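Nucleoside 2-deoxyribosyltransferase (Enterococcus faecalis, PDB 7M5H) is a Rossmann-like enzyme of the nucleoside 2-deoxyribosyltransferase family that probably hydrolyses the N-glycosidic bond of 5-hydroxymethyl-dUMP. Local coordinates at residues B[85-90]-B[134-139]. Numbering follows the deposited sequence.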
ATOM      1  N   GLY B  85       4.373  -0.011  10.342  1.00 30.61           N
ATOM      2  CA  GLY B  85       4.823  -0.237  11.705  1.00 28.82           C
ATOM      3  C   GLY B  85       5.982  -1.213  11.777  1.00 31.73           C
ATOM      4  O   GLY B  85       6.942  -1.000  12.524  1.00 30.95           O
ATOM      5  N   VAL B  86       5.911  -2.295  10.998  1.00 31.82           N
ATOM      6  CA  VAL B  86       7.005  -3.261  10.952  1.00 29.39           C
ATOM      7  C   VAL B  86       8.273  -2.607  10.424  1.00 28.26           C
ATOM      8  O   VAL B  86       9.370  -2.823  10.954  1.00 25.44           O
ATOM      9  CB  VAL B  86       6.604  -4.481  10.100  1.00 32.51           C
ATOM     10  CG1 VAL B  86       7.788  -5.420   9.913  1.00 27.80           C
ATOM     11  CG2 VAL B  86       5.438  -5.205  10.740  1.00 30.62           C
ATOM     12  N   ALA B  87       8.145  -1.796   9.369  1.00 25.40           N
ATOM     13  CA  ALA B  87       9.308  -1.115   8.812  1.00 27.07           C
ATOM     14  C   ALA B  87       9.954  -0.195   9.840  1.00 26.64           C
ATOM     15  O   ALA B  87      11.185  -0.135   9.943  1.00 30.63           O
ATOM     16  CB  ALA B  87       8.907  -0.331   7.562  1.00 23.04           C
ATOM     17  N   SER B  88       9.139   0.525  10.617  1.00 29.06           N
ATOM     18  CA  SER B  88       9.687   1.384  11.662  1.00 29.32           C
ATOM     19  C   SER B  88      10.340   0.564  12.767  1.00 30.59           C
ATOM     20  O   SER B  88      11.406   0.933  13.274  1.00 31.17           O
ATOM     21  CB  SER B  88       8.591   2.282  12.237  1.00 28.14           C
ATOM     22  OG  SER B  88       8.170   3.244  11.286  1.00 29.46           O
ATOM     23  N   GLU B  89       9.713  -0.550  13.156  1.00 31.01           N
ATOM     24  CA  GLU B  89      10.297  -1.409  14.182  1.00 28.81           C
ATOM     25  C   GLU B  89      11.620  -2.008  13.723  1.00 31.31           C
ATOM     26  O   GLU B  89      12.525  -2.209  14.542  1.00 30.89           O
ATOM     27  CB  GLU B  89       9.313  -2.516  14.564  1.00 34.74           C
ATOM     28  CG  GLU B  89       8.147  -2.038  15.418  1.00 33.60           C
ATOM     29  CD  GLU B  89       7.082  -3.102  15.613  1.00 40.80           C
ATOM     30  OE1 GLU B  89       6.963  -3.996  14.749  1.00 40.78           O
ATOM     31  OE2 GLU B  89       6.364  -3.044  16.634  1.00 47.53           O
ATOM     32  N   ILE B  90      11.752  -2.300  12.428  1.00 31.52           N
ATOM     33  CA  ILE B  90      13.026  -2.778  11.897  1.00 29.26           C
ATOM     34  C   ILE B  90      14.090  -1.695  12.022  1.00 33.42           C
ATOM     35  O   ILE B  90      15.237  -1.971  12.395  1.00 34.19           O
ATOM     36  CB  ILE B  90      12.855  -3.245  10.439  1.00 28.86           C
ATOM     37  CG1 ILE B  90      12.047  -4.544  10.384  1.00 30.74           C
ATOM     38  CG2 ILE B  90      14.209  -3.421   9.759  1.00 29.61           C
ATOM     39  CD1 ILE B  90      11.678  -4.972   8.980  1.00 28.32           C
ATOM     40  N   LEU B 134      14.009  -1.744  -0.665  1.00 29.31           N
ATOM     41  CA  LEU B 134      15.329  -2.313  -0.427  1.00 30.45           C
ATOM     42  C   LEU B 134      16.077  -1.641   0.715  1.00 30.07           C
ATOM     43  O   LEU B 134      17.065  -2.203   1.198  1.00 28.06           O
ATOM     44  CB  LEU B 134      16.165  -2.249  -1.704  1.00 28.17           C
ATOM     45  CG  LEU B 134      15.656  -3.158  -2.823  1.00 35.37           C
ATOM     46  CD1 LEU B 134      16.574  -3.089  -4.025  1.00 33.78           C
ATOM     47  CD2 LEU B 134      15.523  -4.587  -2.325  1.00 33.14           C
ATOM     48  N   TYR B 135      15.649  -0.456   1.151  1.00 28.05           N
ATOM     49  CA  TYR B 135      16.250   0.121   2.349  1.00 28.81           C
ATOM     50  C   TYR B 135      15.866  -0.688   3.581  1.00 28.71           C
ATOM     51  O   TYR B 135      16.721  -1.026   4.407  1.00 28.05           O
ATOM     52  CB  TYR B 135      15.840   1.583   2.518  1.00 30.04           C
ATOM     53  CG  TYR B 135      16.391   2.189   3.792  1.00 33.36           C
ATOM     54  CD1 TYR B 135      17.729   2.541   3.890  1.00 31.01           C
ATOM     55  CD2 TYR B 135      15.579   2.386   4.901  1.00 27.29           C
ATOM     56  CE1 TYR B 135      18.245   3.081   5.054  1.00 34.60           C
ATOM     57  CE2 TYR B 135      16.086   2.928   6.071  1.00 30.23           C
ATOM     58  CZ  TYR B 135      17.418   3.274   6.139  1.00 30.32           C
ATOM     59  OH  TYR B 135      17.932   3.812   7.295  1.00 31.82           O
ATOM     60  N   THR B 136      14.576  -1.010   3.716  1.00 28.44           N
ATOM     61  CA  THR B 136      14.131  -1.839   4.830  1.00 28.97           C
ATOM     62  C   THR B 136      14.789  -3.213   4.792  1.00 29.76           C
ATOM     63  O   THR B 136      15.234  -3.726   5.825  1.00 30.11           O
ATOM     64  CB  THR B 136      12.608  -1.978   4.804  1.00 27.81           C
ATOM     65  OG1 THR B 136      12.006  -0.677   4.770  1.00 29.13           O
ATOM     66  CG2 THR B 136      12.120  -2.722   6.040  1.00 23.85           C
ATOM     67  N   VAL B 137      14.863  -3.821   3.605  1.00 28.27           N
ATOM     68  CA  VAL B 137      15.502  -5.127   3.472  1.00 28.30           C
ATOM     69  C   VAL B 137      16.971  -5.046   3.867  1.00 29.63           C
ATOM     70  O   VAL B 137      17.484  -5.913   4.585  1.00 32.00           O
ATOM     71  CB  VAL B 137      15.331  -5.661   2.037  1.00 28.81           C
ATOM     72  CG1 VAL B 137      16.219  -6.877   1.811  1.00 29.02           C
ATOM     73  CG2 VAL B 137      13.874  -6.003   1.771  1.00 25.25           C
ATOM     74  N   GLY B 138      17.667  -4.004   3.410  1.00 26.95           N
ATOM     75  CA  GLY B 138      19.085  -3.887   3.707  1.00 30.02           C
ATOM     76  C   GLY B 138      19.372  -3.804   5.194  1.00 29.32           C
ATOM     77  O   GLY B 138      20.346  -4.383   5.679  1.00 27.86           O
ATOM     78  N   LEU B 139      18.522  -3.089   5.938  1.00 29.03           N
ATOM     79  CA  LEU B 139      18.704  -3.000   7.386  1.00 30.88           C
ATOM     80  C   LEU B 139      18.626  -4.375   8.036  1.00 29.15           C
ATOM     81  O   LEU B 139      19.343  -4.656   9.003  1.00 29.25           O
ATOM     82  CB  LEU B 139      17.660  -2.061   7.992  1.00 29.47           C
ATOM     83  CG  LEU B 139      17.763  -0.577   7.637  1.00 29.50           C
ATOM     84  CD1 LEU B 139      16.693   0.224   8.358  1.00 29.57           C
ATOM     85  CD2 LEU B 139      19.145  -0.042   7.974  1.00 23.37           C
TER
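I90 meets T136 and L139 where two helices of a Rossmann-like fold pack against each other, an example of how a few aliphatic groups join neighbouring helices around a parallel sheet. Helix 84-96 follows strand 72-76, and helix 134-141 leads into strand 144-147, outermost in the sheet of this chain. Their short segments run in roughly the same direction, at 43° to one another, with the axes 10.0 Å apart at closest approach.

I90 has both its branches in the contact. Its CD1 reaches the methyl CG2 of T136 at 3.7 Å, the two side chains crossing at about a right angle, while I90 CG2 lies 4.1 Å from L139 CB, the two side chains crossing at a slant. A single torsion of T136 (chi1 -54°) places OG1 beside the backbone N and CG2 anti to it, and it is CG2 that meets I90. The hydroxyl hydrogen-bonds to S88 OG of the second subunit, so a buried polar atom is satisfied across the subunit interface while its methyl serves the intrachain packing. I90 also touches A75 of strand 72-76 and L77 in the loop that follows it, and T136 touches I82. One turn before I90, at A87, whose side chain is a single methyl, the backbones come nearest, with its CA 6.3 Å from T136 CA, and its CB lies 4.2 Å from T136 OG1.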